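Local coordinates for protein lysine-sensitive aspartokinase 3 (Escherichia coli, PDB 2J0W) that catalyses the ATP-dependent phosphorylation of L-aspartate to 4-phospho-L-aspartate, the first step toward lysine, and is feedback-inhibited by lysine, at residues A[21-26]-A[277-282]; A[138-143]-A[179-184]; A[297-302]-A[389-394]; A[309-314]-A[380-385]. One frame throughout, in Å; residues are numbered along the deposited sequence.

Contact 1 (A[21-26]-A[277-282])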
loop_
_atom_site.group_PDB
_atom_site.type_symbol
_atom_site.label_atom_id
_atom_site.label_comp_id
_atom_site.label_asym_id
_atom_site.label_seq_id
_atom_site.Cartn_x
_atom_site.Cartn_y
_atom_site.Cartn_z
ATOM N N ASN A 21 -42.130 -17.225 15.690
ATOM C CA ASN A 21 -42.448 -18.610 16.005
ATOM C C ASN A 21 -41.488 -19.567 15.274
ATOM O O ASN A 21 -40.899 -20.468 15.889
ATOM C CB ASN A 21 -43.903 -18.921 15.622
ATOM C CG ASN A 21 -44.876 -18.727 16.786
ATOM O OD1 ASN A 21 -44.637 -19.201 17.906
ATOM N ND2 ASN A 21 -45.985 -18.049 16.521
ATOM N N ARG A 22 -41.334 -19.386 13.962
ATOM C CA ARG A 22 -40.408 -20.232 13.214
ATOM C C ARG A 22 -39.110 -20.294 14.011
ATOM O O ARG A 22 -38.556 -21.371 14.233
ATOM C CB ARG A 22 -40.106 -19.643 11.834
ATOM C CG ARG A 22 -41.070 -20.027 10.731
ATOM C CD ARG A 22 -40.748 -19.282 9.435
ATOM N NE ARG A 22 -41.698 -18.200 9.184
ATOM C CZ ARG A 22 -41.370 -16.916 9.047
ATOM N NH1 ARG A 22 -40.101 -16.535 9.138
ATOM N NH2 ARG A 22 -42.314 -16.010 8.812
ATOM N N SER A 23 -38.645 -19.126 14.449
ATOM C CA SER A 23 -37.407 -19.027 15.208
ATOM C C SER A 23 -37.493 -19.692 16.574
ATOM O O SER A 23 -36.519 -20.273 17.047
ATOM C CB SER A 23 -36.999 -17.556 15.369
ATOM O OG SER A 23 -36.660 -16.986 14.115
ATOM N N ALA A 24 -38.651 -19.604 17.211
ATOM C CA ALA A 24 -38.815 -20.218 18.521
ATOM C C ALA A 24 -38.720 -21.730 18.358
ATOM O O ALA A 24 -38.130 -22.420 19.199
ATOM C CB ALA A 24 -40.156 -19.838 19.126
ATOM N N ASP A 25 -39.298 -22.243 17.274
ATOM C CA ASP A 25 -39.247 -23.679 17.023
ATOM C C ASP A 25 -37.776 -24.074 17.021
ATOM O O ASP A 25 -37.317 -24.803 17.907
ATOM C CB ASP A 25 -39.895 -24.030 15.677
ATOM C CG ASP A 25 -41.399 -23.742 15.651
ATOM O OD1 ASP A 25 -42.092 -23.987 16.668
ATOM O OD2 ASP A 25 -41.901 -23.293 14.600
ATOM N N ILE A 26 -37.042 -23.561 16.036
ATOM C CA ILE A 26 -35.611 -23.817 15.893
ATOM C C ILE A 26 -34.842 -23.858 17.227
ATOM O O ILE A 26 -34.013 -24.744 17.450
ATOM C CB ILE A 26 -34.974 -22.743 15.001
ATOM C CG1 ILE A 26 -35.566 -22.821 13.596
ATOM C CG2 ILE A 26 -33.468 -22.920 14.961
ATOM C CD1 ILE A 26 -34.813 -21.982 12.589
ATOM N N GLY A 277 -27.465 -20.255 8.739
ATOM C CA GLY A 277 -28.587 -20.777 7.980
ATOM C C GLY A 277 -29.823 -19.896 7.996
ATOM O O GLY A 277 -29.906 -18.930 8.765
ATOM N N SER A 278 -30.779 -20.247 7.133
ATOM C CA SER A 278 -32.055 -19.543 6.982
ATOM C C SER A 278 -32.995 -19.908 8.128
ATOM O O SER A 278 -33.057 -21.065 8.534
ATOM C CB SER A 278 -32.700 -19.932 5.644
ATOM O OG SER A 278 -33.927 -19.255 5.420
ATOM N N SER A 279 -33.719 -18.922 8.649
ATOM C CA SER A 279 -34.644 -19.169 9.749
ATOM C C SER A 279 -35.991 -19.594 9.180
ATOM O O SER A 279 -36.856 -20.113 9.893
ATOM C CB SER A 279 -34.816 -17.910 10.594
ATOM O OG SER A 279 -35.361 -16.859 9.814
ATOM N N LYS A 280 -36.160 -19.369 7.886
ATOM C CA LYS A 280 -37.391 -19.729 7.210
ATOM C C LYS A 280 -37.243 -21.050 6.461
ATOM O O LYS A 280 -38.176 -21.479 5.783
ATOM C CB LYS A 280 -37.789 -18.629 6.221
ATOM C CG LYS A 280 -38.015 -17.283 6.868
ATOM C CD LYS A 280 -38.597 -16.293 5.880
ATOM C CE LYS A 280 -38.959 -14.988 6.576
ATOM N NZ LYS A 280 -39.639 -14.042 5.647
ATOM N N ASP A 281 -36.083 -21.694 6.582
ATOM C CA ASP A 281 -35.852 -22.955 5.879
ATOM C C ASP A 281 -34.596 -23.683 6.362
ATOM O O ASP A 281 -33.604 -23.789 5.643
ATOM C CB ASP A 281 -35.767 -22.685 4.372
ATOM C CG ASP A 281 -35.753 -23.956 3.549
ATOM O OD1 ASP A 281 -36.407 -24.942 3.954
ATOM O OD2 ASP A 281 -35.104 -23.959 2.484
ATOM N N PRO A 282 -34.635 -24.207 7.597
ATOM C CA PRO A 282 -33.534 -24.934 8.238
ATOM C C PRO A 282 -33.172 -26.314 7.711
ATOM O O PRO A 282 -32.349 -27.011 8.307
ATOM C CB PRO A 282 -33.962 -24.976 9.699
ATOM C CG PRO A 282 -35.445 -25.013 9.603
ATOM C CD PRO A 282 -35.735 -23.986 8.549
#
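R22 and I26, one turn apart on helix 17-27, meet the loop that follows strand 274-278, so an N-terminal helix of the amino acid kinase fold is set against the C-terminal end of a central strand. No hydrogen bond spans the two segments; the evidence is side-chain contact alone. R22 makes the widest contact: its chain bends at the third torsion (chi3 -105°), which brings the guanidinium back against the aliphatic part of K280, NH1 lying 3.2 Å from CG of K280. The two long side chains cross at a slant, and like charges end up near each other, NH1 of R22 standing 4.3 Å from NZ of K280. A serine in place of R22 would probably leave the methylenes of K280 without this neighbour and its chain freer to swing. I26 extends CD1 toward the loop backbone, 3.9 Å from O of S279, and then to the proline ring, 4.2 Å from CB of P282; W220 of strand 216-221 touches both I26 and P282. The second shell is polar. S23 and S279 approach without bonding to each other; the OG of each is hydrogen-bonded to S13, that of S23 to its backbone O and that of S279 to its hydroxyl. The closest approach between these two serines is OG of S23 to CB of S279, at 4.1 Å.

Contact 2 (A[138-143]-A[179-184]). With ASP (aspartic acid), chain B.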
loop_
_atom_site.group_PDB
_atom_site.type_symbol
_atom_site.label_atom_id
_atom_site.label_comp_id
_atom_site.label_asym_id
_atom_site.label_seq_id
_atom_site.Cartn_x
_atom_site.Cartn_y
_atom_site.Cartn_z
ATOM N N GLN A 138 -36.409 -16.759 30.398
ATOM C CA GLN A 138 -36.344 -15.448 31.026
ATOM C C GLN A 138 -35.618 -14.389 30.194
ATOM O O GLN A 138 -34.699 -14.679 29.425
ATOM C CB GLN A 138 -35.733 -15.564 32.429
ATOM C CG GLN A 138 -34.423 -16.351 32.477
ATOM C CD GLN A 138 -33.946 -16.556 33.890
ATOM O OE1 GLN A 138 -33.826 -15.596 34.664
ATOM N NE2 GLN A 138 -33.652 -17.818 34.246
ATOM N N TRP A 139 -36.065 -13.153 30.371
ATOM C CA TRP A 139 -35.526 -11.999 29.672
ATOM C C TRP A 139 -34.303 -11.503 30.432
ATOM O O TRP A 139 -34.290 -11.518 31.666
ATOM C CB TRP A 139 -36.601 -10.909 29.616
ATOM C CG TRP A 139 -36.244 -9.692 28.834
ATOM C CD1 TRP A 139 -36.387 -9.505 27.487
ATOM C CD2 TRP A 139 -35.690 -8.477 29.352
ATOM N NE1 TRP A 139 -35.954 -8.245 27.137
ATOM C CE2 TRP A 139 -35.518 -7.595 28.262
ATOM C CE3 TRP A 139 -35.317 -8.048 30.637
ATOM C CZ2 TRP A 139 -34.993 -6.304 28.415
ATOM C CZ3 TRP A 139 -34.791 -6.760 30.789
ATOM C CH2 TRP A 139 -34.633 -5.907 29.682
ATOM N N PHE A 140 -33.276 -11.073 29.698
ATOM C CA PHE A 140 -32.053 -10.566 30.315
ATOM C C PHE A 140 -31.530 -9.351 29.564
ATOM O O PHE A 140 -31.506 -9.347 28.337
ATOM C CB PHE A 140 -30.975 -11.645 30.329
ATOM C CG PHE A 140 -29.753 -11.254 31.098
ATOM C CD1 PHE A 140 -29.780 -11.204 32.487
ATOM C CD2 PHE A 140 -28.581 -10.913 30.438
ATOM C CE1 PHE A 140 -28.646 -10.815 33.216
ATOM C CE2 PHE A 140 -27.438 -10.521 31.157
ATOM C CZ PHE A 140 -27.472 -10.474 32.547
ATOM N N ASP A 141 -31.092 -8.339 30.308
ATOM C CA ASP A 141 -30.568 -7.090 29.728
ATOM C C ASP A 141 -29.042 -7.137 29.497
ATOM O O ASP A 141 -28.271 -6.853 30.421
ATOM C CB ASP A 141 -30.910 -5.928 30.672
ATOM C CG ASP A 141 -30.560 -4.568 30.092
ATOM O OD1 ASP A 141 -29.597 -4.460 29.295
ATOM O OD2 ASP A 141 -31.249 -3.593 30.455
ATOM N N VAL A 142 -28.600 -7.464 28.278
ATOM C CA VAL A 142 -27.164 -7.547 28.020
ATOM C C VAL A 142 -26.392 -6.390 28.572
ATOM O O VAL A 142 -25.228 -6.539 28.931
ATOM C CB VAL A 142 -26.783 -7.596 26.530
ATOM C CG1 VAL A 142 -26.715 -9.026 26.046
ATOM C CG2 VAL A 142 -27.734 -6.762 25.721
ATOM N N ARG A 143 -27.015 -5.228 28.637
ATOM C CA ARG A 143 -26.296 -4.072 29.142
ATOM C C ARG A 143 -25.657 -4.315 30.504
ATOM O O ARG A 143 -24.665 -3.671 30.851
ATOM C CB ARG A 143 -27.217 -2.859 29.159
ATOM C CG ARG A 143 -27.612 -2.449 27.756
ATOM C CD ARG A 143 -28.550 -1.280 27.765
ATOM N NE ARG A 143 -29.830 -1.647 28.354
ATOM C CZ ARG A 143 -30.865 -0.821 28.464
ATOM N NH1 ARG A 143 -30.784 0.434 28.019
ATOM N NH2 ARG A 143 -31.978 -1.249 29.037
ATOM N N VAL A 179 -32.403 -18.228 28.465
ATOM C CA VAL A 179 -32.159 -16.802 28.564
ATOM C C VAL A 179 -32.210 -16.102 27.221
ATOM O O VAL A 179 -31.496 -16.444 26.290
ATOM C CB VAL A 179 -30.811 -16.549 29.221
ATOM C CG1 VAL A 179 -30.552 -15.053 29.335
ATOM C CG2 VAL A 179 -30.798 -17.212 30.587
ATOM N N ILE A 180 -33.080 -15.113 27.132
ATOM C CA ILE A 180 -33.239 -14.348 25.912
ATOM C C ILE A 180 -32.711 -12.948 26.196
ATOM O O ILE A 180 -33.112 -12.307 27.181
ATOM C CB ILE A 180 -34.725 -14.295 25.508
ATOM C CG1 ILE A 180 -35.281 -15.719 25.497
ATOM C CG2 ILE A 180 -34.892 -13.643 24.141
ATOM C CD1 ILE A 180 -34.398 -16.694 24.766
ATOM N N THR A 181 -31.791 -12.482 25.358
ATOM C CA THR A 181 -31.235 -11.153 25.544
ATOM C C THR A 181 -31.049 -10.460 24.193
ATOM O O THR A 181 -31.354 -11.042 23.141
ATOM C CB THR A 181 -29.905 -11.217 26.331
ATOM O OG1 THR A 181 -29.496 -9.886 26.649
ATOM C CG2 THR A 181 -28.797 -11.941 25.527
ATOM N N GLN A 182 -30.539 -9.234 24.210
ATOM C CA GLN A 182 -30.375 -8.477 22.965
ATOM C C GLN A 182 -28.968 -8.223 22.448
ATOM O O GLN A 182 -28.053 -7.916 23.208
ATOM C CB GLN A 182 -31.103 -7.136 23.100
ATOM C CG GLN A 182 -30.869 -6.419 24.418
ATOM C CD GLN A 182 -31.533 -7.096 25.602
ATOM O OE1 GLN A 182 -31.026 -7.032 26.724
ATOM N NE2 GLN A 182 -32.673 -7.737 25.365
ATOM N N GLY A 183 -28.787 -8.346 21.143
ATOM C CA GLY A 183 -27.476 -8.078 20.585
ATOM C C GLY A 183 -27.441 -6.617 20.175
ATOM O O GLY A 183 -28.432 -5.907 20.371
ATOM N N PHE A 184 -26.310 -6.167 19.631
ATOM C CA PHE A 184 -26.156 -4.792 19.149
ATOM C C PHE A 184 -25.958 -3.689 20.204
ATOM O O PHE A 184 -25.326 -2.661 19.914
ATOM C CB PHE A 184 -27.358 -4.451 18.267
ATOM C CG PHE A 184 -27.372 -3.046 17.748
ATOM C CD1 PHE A 184 -26.308 -2.558 16.994
ATOM C CD2 PHE A 184 -28.508 -2.250 17.899
ATOM C CE1 PHE A 184 -26.378 -1.296 16.376
ATOM C CE2 PHE A 184 -28.596 -0.978 17.284
ATOM C CZ PHE A 184 -27.529 -0.504 16.519
HETATM N N ASP B . -30.603 -4.079 15.007
HETATM C CA ASP B . -29.335 -3.574 14.485
HETATM C C ASP B . -29.584 -3.186 13.012
HETATM O O ASP B . -30.767 -3.188 12.590
HETATM C CB ASP B . -28.228 -4.657 14.668
HETATM C CG ASP B . -28.360 -5.946 13.828
HETATM O OD1 ASP B . -29.347 -6.052 13.035
HETATM O OD2 ASP B . -27.475 -6.868 13.958
HETATM O OXT ASP B . -28.575 -2.918 12.273
#
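The side chain of Q182 crosses the indole of W139 at about a right angle, NE2 lying 3.8 Å from NE1 of W139 with amide and ring planes 37° apart; that indole N-H is hydrogen-bonded to T123 instead. The bend at chi2 (-70°) turns the Q182 amide so that OE1 accepts from the backbone N of V142 at 2.9 Å, the donor tilted 27° from the carbonyl plane. A leucine in place of Q182 would probably leave the V142 amide with only its weak bond to OG1 of T181 and let residues 140-142 shift. T181 supplies the neighbouring grip: its hydroxyl donates to O of F140 at 2.7 Å, arriving from above the carbonyl plane. Earlier in the two segments the chains run as parallel strands, in register from Q138 beside V179 to W139 beside I180. I180 N reaches O of Q138 at 2.8 Å along a nearly straight path, and F140 N returns to O of I180. Beyond G183, the ring of F184 lays one face against the bound aspartate, its CG 3.6 Å from CB of the ligand. This is a beta-alpha-beta crossover: helix 159-176 links the strands and packs on F140 and V179, strand 33-38 lies on the far flank of 178-182, and helix 108-131 lies against W139 and Q182.

Contact 3 (A[297-302]-A[389-394])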
loop_
_atom_site.group_PDB
_atom_site.type_symbol
_atom_site.label_atom_id
_atom_site.label_comp_id
_atom_site.label_asym_id
_atom_site.label_seq_id
_atom_site.Cartn_x
_atom_site.Cartn_y
_atom_site.Cartn_z
ATOM N N PRO A 297 -10.454 -24.268 -1.875
ATOM C CA PRO A 297 -10.327 -23.839 -3.273
ATOM C C PRO A 297 -9.316 -22.717 -3.437
ATOM O O PRO A 297 -8.738 -22.232 -2.466
ATOM C CB PRO A 297 -11.735 -23.371 -3.623
ATOM C CG PRO A 297 -12.598 -24.247 -2.776
ATOM C CD PRO A 297 -11.862 -24.251 -1.448
ATOM N N LEU A 298 -9.111 -22.305 -4.680
ATOM C CA LEU A 298 -8.189 -21.226 -4.961
ATOM C C LEU A 298 -9.035 -19.973 -4.923
ATOM O O LEU A 298 -8.561 -18.898 -4.569
ATOM C CB LEU A 298 -7.558 -21.397 -6.344
ATOM C CG LEU A 298 -6.466 -20.379 -6.683
ATOM C CD1 LEU A 298 -5.291 -20.548 -5.726
ATOM C CD2 LEU A 298 -6.017 -20.566 -8.120
ATOM N N PHE A 299 -10.305 -20.132 -5.279
ATOM C CA PHE A 299 -11.249 -19.021 -5.281
ATOM C C PHE A 299 -12.532 -19.427 -4.571
ATOM O O PHE A 299 -13.293 -20.232 -5.103
ATOM C CB PHE A 299 -11.602 -18.612 -6.715
ATOM C CG PHE A 299 -10.413 -18.261 -7.570
ATOM C CD1 PHE A 299 -9.347 -17.539 -7.050
ATOM C CD2 PHE A 299 -10.390 -18.606 -8.918
ATOM C CE1 PHE A 299 -8.277 -17.161 -7.853
ATOM C CE2 PHE A 299 -9.329 -18.233 -9.736
ATOM C CZ PHE A 299 -8.266 -17.507 -9.201
ATOM N N ARG A 300 -12.780 -18.879 -3.380
ATOM C CA ARG A 300 -14.002 -19.211 -2.649
ATOM C C ARG A 300 -15.146 -18.332 -3.092
ATOM O O ARG A 300 -16.210 -18.825 -3.449
ATOM C CB ARG A 300 -13.837 -19.018 -1.144
ATOM C CG ARG A 300 -13.123 -20.127 -0.414
ATOM C CD ARG A 300 -14.026 -21.280 0.001
ATOM N NE ARG A 300 -13.303 -22.117 0.954
ATOM C CZ ARG A 300 -13.715 -23.289 1.428
ATOM N NH1 ARG A 300 -14.875 -23.800 1.040
ATOM N NH2 ARG A 300 -12.958 -23.947 2.299
ATOM N N ALA A 301 -14.922 -17.023 -3.070
ATOM C CA ALA A 301 -15.981 -16.102 -3.432
ATOM C C ALA A 301 -15.526 -14.695 -3.751
ATOM O O ALA A 301 -14.344 -14.380 -3.735
ATOM C CB ALA A 301 -16.995 -16.056 -2.312
ATOM N N LEU A 302 -16.508 -13.855 -4.046
ATOM C CA LEU A 302 -16.289 -12.456 -4.353
ATOM C C LEU A 302 -17.124 -11.671 -3.350
ATOM O O LEU A 302 -18.215 -12.095 -2.973
ATOM C CB LEU A 302 -16.758 -12.144 -5.772
ATOM C CG LEU A 302 -16.093 -12.958 -6.884
ATOM C CD1 LEU A 302 -16.792 -12.670 -8.197
ATOM C CD2 LEU A 302 -14.609 -12.612 -6.968
ATOM N N VAL A 389 -14.073 -4.391 -4.807
ATOM C CA VAL A 389 -14.356 -5.771 -5.182
ATOM C C VAL A 389 -13.198 -6.635 -4.675
ATOM O O VAL A 389 -12.032 -6.379 -4.978
ATOM C CB VAL A 389 -14.517 -5.949 -6.716
ATOM C CG1 VAL A 389 -14.620 -7.430 -7.059
ATOM C CG2 VAL A 389 -15.777 -5.250 -7.188
ATOM N N ALA A 390 -13.531 -7.651 -3.894
ATOM C CA ALA A 390 -12.528 -8.532 -3.328
ATOM C C ALA A 390 -12.699 -9.986 -3.746
ATOM O O ALA A 390 -13.816 -10.480 -3.831
ATOM C CB ALA A 390 -12.581 -8.439 -1.822
ATOM N N LEU A 391 -11.590 -10.668 -4.009
ATOM C CA LEU A 391 -11.628 -12.083 -4.354
ATOM C C LEU A 391 -10.974 -12.828 -3.214
ATOM O O LEU A 391 -9.814 -12.592 -2.891
ATOM C CB LEU A 391 -10.845 -12.382 -5.621
ATOM C CG LEU A 391 -10.555 -13.887 -5.750
ATOM C CD1 LEU A 391 -11.849 -14.644 -5.978
ATOM C CD2 LEU A 391 -9.594 -14.141 -6.892
ATOM N N ILE A 392 -11.708 -13.731 -2.598
ATOM C CA ILE A 392 -11.138 -14.474 -1.502
ATOM C C ILE A 392 -10.903 -15.914 -1.886
ATOM O O ILE A 392 -11.734 -16.546 -2.549
ATOM C CB ILE A 392 -12.035 -14.402 -0.276
ATOM C CG1 ILE A 392 -12.096 -12.949 0.178
ATOM C CG2 ILE A 392 -11.515 -15.325 0.833
ATOM C CD1 ILE A 392 -12.695 -12.771 1.525
ATOM N N GLY A 393 -9.749 -16.419 -1.465
ATOM C CA GLY A 393 -9.380 -17.782 -1.757
ATOM C C GLY A 393 -8.194 -18.171 -0.912
ATOM O O GLY A 393 -8.075 -17.750 0.245
ATOM N N ASN A 394 -7.291 -18.951 -1.495
ATOM C CA ASN A 394 -6.131 -19.418 -0.757
ATOM C C ASN A 394 -4.874 -19.483 -1.615
ATOM O O ASN A 394 -4.903 -19.966 -2.748
ATOM C CB ASN A 394 -6.469 -20.785 -0.167
ATOM C CG ASN A 394 -7.816 -20.781 0.544
ATOM O OD1 ASN A 394 -7.926 -20.332 1.684
ATOM N ND2 ASN A 394 -8.854 -21.251 -0.144
#
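The carbonyl oxygen of I392 is gripped by two successive amides, N of R300 at 2.7 Å and N of A301 at 3.3 Å. The first donor lies in the carbonyl plane, the second is tilted 20° from it. Two residues of one strand facing one of the other define a classic beta bulge, here in an antiparallel pair of the ACT region. The A301-I392 pair is completed by N of I392 donating back to O of A301 at 2.9 Å, nearly straight at 170°. On the other side, N394 swings its amide across to the chain ahead of the strand, where ND2 donates to O of P297 within the plane of its own amide. No side chain stands in the way at G393, whose CA packs 3.1 Å from O of L298; a CB there would collide with that oxygen. The leucine L391 fills the face shared with F299 and L302. With CG anti to the backbone N (chi1 164°), it divides its branches: CD2 lies 3.4 Å from CD1 of the F299 ring, and CD1 lies 3.6 Å from CD2 of L302. Helix 436-448 covers this apolar face, touching F299 and L302. The opposite face, with A301 and I392, meets helix 245-253, whose E247 forms a salt bridge with R300, while strand 426-432 pairs along the far edge of 386-393.

Contact 4 (A[309-314]-A[380-385])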
loop_
_atom_site.group_PDB
_atom_site.type_symbol
_atom_site.label_atom_id
_atom_site.label_comp_id
_atom_site.label_asym_id
_atom_site.label_seq_id
_atom_site.Cartn_x
_atom_site.Cartn_y
_atom_site.Cartn_z
ATOM N N THR A 309 -14.415 5.364 -0.379
ATOM C CA THR A 309 -13.832 6.660 -0.670
ATOM C C THR A 309 -12.329 6.458 -0.882
ATOM O O THR A 309 -11.685 5.765 -0.091
ATOM C CB THR A 309 -14.057 7.629 0.507
ATOM O OG1 THR A 309 -15.455 7.673 0.829
ATOM C CG2 THR A 309 -13.571 9.024 0.145
ATOM N N LEU A 310 -11.776 7.026 -1.954
ATOM C CA LEU A 310 -10.336 6.896 -2.207
ATOM C C LEU A 310 -9.610 8.190 -1.850
ATOM O O LEU A 310 -9.680 9.180 -2.582
ATOM C CB LEU A 310 -10.031 6.545 -3.674
ATOM C CG LEU A 310 -8.518 6.383 -3.930
ATOM C CD1 LEU A 310 -8.015 5.106 -3.261
ATOM C CD2 LEU A 310 -8.223 6.352 -5.428
ATOM N N LEU A 311 -8.919 8.164 -0.715
ATOM C CA LEU A 311 -8.169 9.312 -0.228
ATOM C C LEU A 311 -6.705 9.188 -0.627
ATOM O O LEU A 311 -5.920 8.538 0.068
ATOM C CB LEU A 311 -8.274 9.381 1.286
ATOM C CG LEU A 311 -7.575 10.571 1.923
ATOM C CD1 LEU A 311 -8.216 11.873 1.448
ATOM C CD2 LEU A 311 -7.672 10.431 3.424
ATOM N N THR A 312 -6.351 9.808 -1.749
ATOM C CA THR A 312 -4.985 9.776 -2.274
ATOM C C THR A 312 -4.139 10.927 -1.712
ATOM O O THR A 312 -4.519 12.096 -1.799
ATOM C CB THR A 312 -5.000 9.862 -3.818
ATOM O OG1 THR A 312 -5.721 8.748 -4.356
ATOM C CG2 THR A 312 -3.591 9.858 -4.368
ATOM N N LEU A 313 -2.995 10.591 -1.128
ATOM C CA LEU A 313 -2.117 11.610 -0.568
ATOM C C LEU A 313 -0.772 11.731 -1.269
ATOM O O LEU A 313 0.010 10.781 -1.344
ATOM C CB LEU A 313 -1.885 11.356 0.917
ATOM C CG LEU A 313 -3.110 11.569 1.799
ATOM C CD1 LEU A 313 -2.736 11.367 3.265
ATOM C CD2 LEU A 313 -3.653 12.976 1.565
ATOM N N HIS A 314 -0.526 12.920 -1.796
ATOM C CA HIS A 314 0.723 13.235 -2.471
ATOM C C HIS A 314 1.397 14.183 -1.483
ATOM O O HIS A 314 0.712 14.821 -0.689
ATOM C CB HIS A 314 0.424 13.930 -3.794
ATOM C CG HIS A 314 -0.396 13.103 -4.736
ATOM N ND1 HIS A 314 0.132 12.058 -5.461
ATOM C CD2 HIS A 314 -1.709 13.161 -5.059
ATOM C CE1 HIS A 314 -0.822 11.507 -6.194
ATOM N NE2 HIS A 314 -1.946 12.157 -5.967
ATOM N N VAL A 380 -3.871 16.750 -0.709
ATOM C CA VAL A 380 -4.898 15.715 -0.576
ATOM C C VAL A 380 -5.785 15.562 -1.805
ATOM O O VAL A 380 -5.861 16.448 -2.657
ATOM C CB VAL A 380 -5.830 15.996 0.618
ATOM C CG1 VAL A 380 -5.045 15.952 1.920
ATOM C CG2 VAL A 380 -6.499 17.350 0.437
ATOM N N GLU A 381 -6.455 14.419 -1.876
ATOM C CA GLU A 381 -7.371 14.100 -2.964
ATOM C C GLU A 381 -8.453 13.185 -2.417
ATOM O O GLU A 381 -8.177 12.334 -1.562
ATOM C CB GLU A 381 -6.651 13.381 -4.099
ATOM C CG GLU A 381 -5.886 14.277 -5.033
ATOM C CD GLU A 381 -5.455 13.541 -6.286
ATOM O OE1 GLU A 381 -6.344 13.111 -7.054
ATOM O OE2 GLU A 381 -4.233 13.386 -6.501
ATOM N N VAL A 382 -9.682 13.366 -2.897
ATOM C CA VAL A 382 -10.797 12.536 -2.449
ATOM C C VAL A 382 -11.764 12.192 -3.575
ATOM O O VAL A 382 -12.379 13.074 -4.173
ATOM C CB VAL A 382 -11.614 13.215 -1.324
ATOM C CG1 VAL A 382 -12.719 12.274 -0.852
ATOM C CG2 VAL A 382 -10.705 13.591 -0.166
ATOM N N GLU A 383 -11.890 10.899 -3.851
ATOM C CA GLU A 383 -12.792 10.412 -4.884
ATOM C C GLU A 383 -13.881 9.571 -4.209
ATOM O O GLU A 383 -13.579 8.710 -3.383
ATOM C CB GLU A 383 -12.017 9.572 -5.898
ATOM C CG GLU A 383 -10.802 10.283 -6.459
ATOM C CD GLU A 383 -10.316 9.678 -7.763
ATOM O OE1 GLU A 383 -9.274 10.143 -8.276
ATOM O OE2 GLU A 383 -10.978 8.747 -8.280
ATOM N N GLU A 384 -15.141 9.829 -4.556
ATOM C CA GLU A 384 -16.253 9.097 -3.954
ATOM C C GLU A 384 -17.048 8.261 -4.949
ATOM O O GLU A 384 -16.754 8.246 -6.145
ATOM C CB GLU A 384 -17.204 10.065 -3.253
ATOM C CG GLU A 384 -16.559 10.891 -2.159
ATOM C CD GLU A 384 -17.535 11.851 -1.511
ATOM O OE1 GLU A 384 -18.161 12.642 -2.252
ATOM O OE2 GLU A 384 -17.673 11.816 -0.267
ATOM N N GLY A 385 -18.061 7.563 -4.440
ATOM C CA GLY A 385 -18.895 6.748 -5.302
ATOM C C GLY A 385 -18.103 5.644 -5.963
ATOM O O GLY A 385 -18.336 5.301 -7.119
#
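E381 reaches over the end of the neighbouring strand to H314, its OE2 lying 2.7 Å from NE2 of the imidazole. The carboxylate comes to the ring at its edge, the two planes 23° apart, but the N-H points poorly (119°), so the bond is weak. The glutamate chain first runs alongside T312, CB to CB 3.9 Å, before its end reaches the histidine. E383, two residues on, lies on the same face beside L310, and here the backbone pairing is sound: N of L310 donates to O of E383 at 2.9 Å and N of E383 returns to O of L310 at 3.1 Å. The strands run antiparallel, their axes at 163° and 4.7 Å apart at closest approach. The two-way bonding of L310 and E383 is the clearest evidence for the register of these ACT-region strands. On the other face T309 sets its methyl, anti to the backbone N, against V382, CG2 to CG1 3.5 Å, while CD1 of L311 meets CG2 of V382 and CD2 of L313 meets CG1 of V380. Helix 368-377 touches V380; strand 348-353 flanks 309-313. One face is thus apolar branches; the other mixes L310 and T312 with the carboxylates of E381 and E383, E383 being salt-bridged to R416. H314, packed on A422 of the second subunit, would probably be favoured in its protonated form by E381.

How the contacts relate
The four contacts divide between two parts of the subunit. Contacts 1 and 2 belong to the amino acid kinase fold and reach the same nine-stranded sheet, their centres 19 Å apart; contact 2 falls within the chain interval spanned by contact 1. Contacts 3 and 4 follow in the sequence and share strand 299-313: its start pairs with 386-393 and its end with 380-384, two successive strands, so contact 4 lies inside the span of contact 3, centres 26 Å apart. Contacts 2 and 4 have centres 42 Å apart, the former holding part of the aspartate pocket, the latter in the region required for homodimerization, which also holds the lysine-binding residues, consistent with allosteric inhibition.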